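Metallo-beta-lactamase (Chryseobacterium indologenes, PDB 3L6N) hydrolyses the beta-lactam ring of penicillins, cephalosporins and carbapenems, a class B enzyme whose active site holds two zinc ions. Local coordinates at residues A[68-73]-A[123-128]. Residues are numbered along the deposited sequence; the frame is centred on the assembly and turned at random. Where two conformers were deposited one is given.
Sequences PVVAVF and YRIGGE
F73 and Y123 meet across two strands that share no hydrogen bond, 69-73 in the seven-stranded sheet and 122-125 at the edge of the five-stranded one, the CA atoms of F73 and Y123 11.0 Å apart. Side chains alone bridge that gap. The two rings make a T-shaped pair with planes at 78° and centroids 5.2 Å apart: F73 presents the edge that carries CZ and CE2 to one face of Y123. CE2 stands over the centre of the tyrosine ring, and F73 CZ comes 4.0 Å from Y123 CD1 at the rim. In Y123, chi1 of -82° puts CG anti to the carbonyl carbon and carries the ring toward F73, chi2 sets the turn of its plane, and the hydroxyl is hydrogen-bonded to the backbone N of K118. Further toward the turn, I125 reaches across with CG1 anti to its own backbone N (chi1 167°), and its CD1 ends 3.9 Å from V70 CG2. Just beyond, a type I' turn from I125 to E128 links strand 122-125 to 128-133. I125 and E128 bond to each other in both directions, with I125 N to E128 O at 3.0 Å, and G126 and G127 take the positive phi angles of the corner. Around F73 the aromatic cluster continues with Y96 stacked on it and F130 edge-to-face, joining both sheets of the alpha-beta/beta-alpha fold. No hydrogen bond or charge pair crosses the contact: one methyl pair adds dispersion, the edge-to-face rings a weak electrostatic C-H to pi attraction, and these join the sheets here.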
loop_
_atom_site.group_PDB
_atom_site.type_symbol
_atom_site.label_atom_id
_atom_site.label_comp_id
_atom_site.label_asym_id
_atom_site.label_seq_id
_atom_site.Cartn_x
_atom_site.Cartn_y
_atom_site.Cartn_z
ATOM N N PRO A 68 -14.325 -11.243 -7.445
ATOM C CA PRO A 68 -12.936 -11.511 -7.765
ATOM C C PRO A 68 -12.094 -10.258 -7.560
ATOM O O PRO A 68 -12.626 -9.145 -7.514
ATOM C CB PRO A 68 -13.003 -11.851 -9.256
ATOM C CG PRO A 68 -14.097 -10.993 -9.776
ATOM C CD PRO A 68 -15.116 -10.936 -8.654
ATOM N N VAL A 69 -10.785 -10.449 -7.420
ATOM C CA VAL A 69 -9.839 -9.337 -7.542
ATOM C C VAL A 69 -9.718 -8.972 -9.025
ATOM O O VAL A 69 -9.432 -9.834 -9.868
ATOM C CB VAL A 69 -8.463 -9.702 -6.969
ATOM C CG1 VAL A 69 -7.447 -8.592 -7.252
ATOM C CG2 VAL A 69 -8.575 -9.948 -5.477
ATOM N N VAL A 70 -9.953 -7.702 -9.331
ATOM C CA VAL A 70 -9.930 -7.235 -10.720
ATOM C C VAL A 70 -8.831 -6.226 -11.027
ATOM O O VAL A 70 -8.617 -5.887 -12.188
ATOM C CB VAL A 70 -11.324 -6.712 -11.184
ATOM C CG1 VAL A 70 -12.369 -7.823 -11.026
ATOM C CG2 VAL A 70 -11.737 -5.430 -10.439
ATOM N N ALA A 71 -8.126 -5.753 -9.995
ATOM C CA ALA A 71 -7.014 -4.822 -10.197
ATOM C C ALA A 71 -6.089 -4.846 -8.992
ATOM O O ALA A 71 -6.543 -5.047 -7.852
ATOM C CB ALA A 71 -7.526 -3.417 -10.441
ATOM N N VAL A 72 -4.799 -4.648 -9.244
ATOM C CA VAL A 72 -3.809 -4.570 -8.162
ATOM C C VAL A 72 -2.983 -3.321 -8.404
ATOM O O VAL A 72 -2.405 -3.164 -9.489
ATOM C CB VAL A 72 -2.886 -5.806 -8.171
ATOM C CG1 VAL A 72 -1.772 -5.674 -7.119
ATOM C CG2 VAL A 72 -3.699 -7.085 -7.938
ATOM N N PHE A 73 -2.951 -2.428 -7.416
ATOM C CA PHE A 73 -2.118 -1.219 -7.464
ATOM C C PHE A 73 -0.945 -1.356 -6.498
ATOM O O PHE A 73 -1.146 -1.709 -5.343
ATOM C CB PHE A 73 -2.942 0.016 -7.078
ATOM C CG PHE A 73 -3.855 0.505 -8.163
ATOM C CD1 PHE A 73 -5.015 -0.196 -8.501
ATOM C CD2 PHE A 73 -3.566 1.695 -8.829
ATOM C CE1 PHE A 73 -5.871 0.263 -9.501
ATOM C CE2 PHE A 73 -4.419 2.170 -9.840
ATOM C CZ PHE A 73 -5.575 1.448 -10.173
ATOM N N TYR A 123 -8.958 7.707 -10.375
ATOM C CA TYR A 123 -9.305 6.411 -10.931
ATOM C C TYR A 123 -10.699 6.081 -10.452
ATOM O O TYR A 123 -11.007 6.265 -9.265
ATOM C CB TYR A 123 -8.348 5.332 -10.429
ATOM C CG TYR A 123 -7.070 5.288 -11.204
ATOM C CD1 TYR A 123 -6.973 4.542 -12.377
ATOM C CD2 TYR A 123 -5.953 6.010 -10.779
ATOM C CE1 TYR A 123 -5.795 4.515 -13.111
ATOM C CE2 TYR A 123 -4.773 5.981 -11.502
ATOM C CZ TYR A 123 -4.704 5.233 -12.664
ATOM O OH TYR A 123 -3.542 5.209 -13.393
ATOM N N ARG A 124 -11.534 5.611 -11.374
ATOM C CA ARG A 124 -12.909 5.215 -11.038
ATOM C C ARG A 124 -13.175 3.819 -11.560
ATOM O O ARG A 124 -12.992 3.540 -12.753
ATOM C CB ARG A 124 -13.927 6.204 -11.643
ATOM C CG ARG A 124 -13.793 7.629 -11.152
ATOM C CD ARG A 124 -14.800 8.556 -11.848
ATOM N NE ARG A 124 -14.565 9.944 -11.453
ATOM C CZ ARG A 124 -13.673 10.745 -12.040
ATOM N NH1 ARG A 124 -12.918 10.302 -13.036
ATOM N NH2 ARG A 124 -13.519 11.990 -11.612
ATOM N N ILE A 125 -13.593 2.928 -10.663
ATOM C CA ILE A 125 -13.921 1.561 -11.036
ATOM C C ILE A 125 -15.075 1.097 -10.149
ATOM O O ILE A 125 -15.068 1.335 -8.937
ATOM C CB ILE A 125 -12.683 0.629 -10.914
ATOM C CG1 ILE A 125 -13.075 -0.853 -10.994
ATOM C CG2 ILE A 125 -11.934 0.916 -9.648
ATOM C CD1 ILE A 125 -12.037 -1.713 -11.675
ATOM N N GLY A 126 -16.076 0.477 -10.774
ATOM C CA GLY A 126 -17.223 -0.068 -10.047
ATOM C C GLY A 126 -17.894 0.875 -9.061
ATOM O O GLY A 126 -18.345 0.447 -8.001
ATOM N N GLY A 127 -17.976 2.159 -9.409
ATOM C CA GLY A 127 -18.650 3.161 -8.580
ATOM C C GLY A 127 -17.820 3.717 -7.439
ATOM O O GLY A 127 -18.322 4.475 -6.601
ATOM N N GLU A 128 -16.550 3.317 -7.392
ATOM C CA GLU A 128 -15.608 3.793 -6.385
ATOM C C GLU A 128 -14.563 4.693 -7.033
ATOM O O GLU A 128 -14.346 4.618 -8.242
ATOM C CB GLU A 128 -14.899 2.603 -5.716
ATOM C CG GLU A 128 -15.844 1.637 -4.985
ATOM C CD GLU A 128 -16.557 2.252 -3.777
ATOM O OE1 GLU A 128 -16.011 3.163 -3.110
ATOM O OE2 GLU A 128 -17.688 1.800 -3.487
#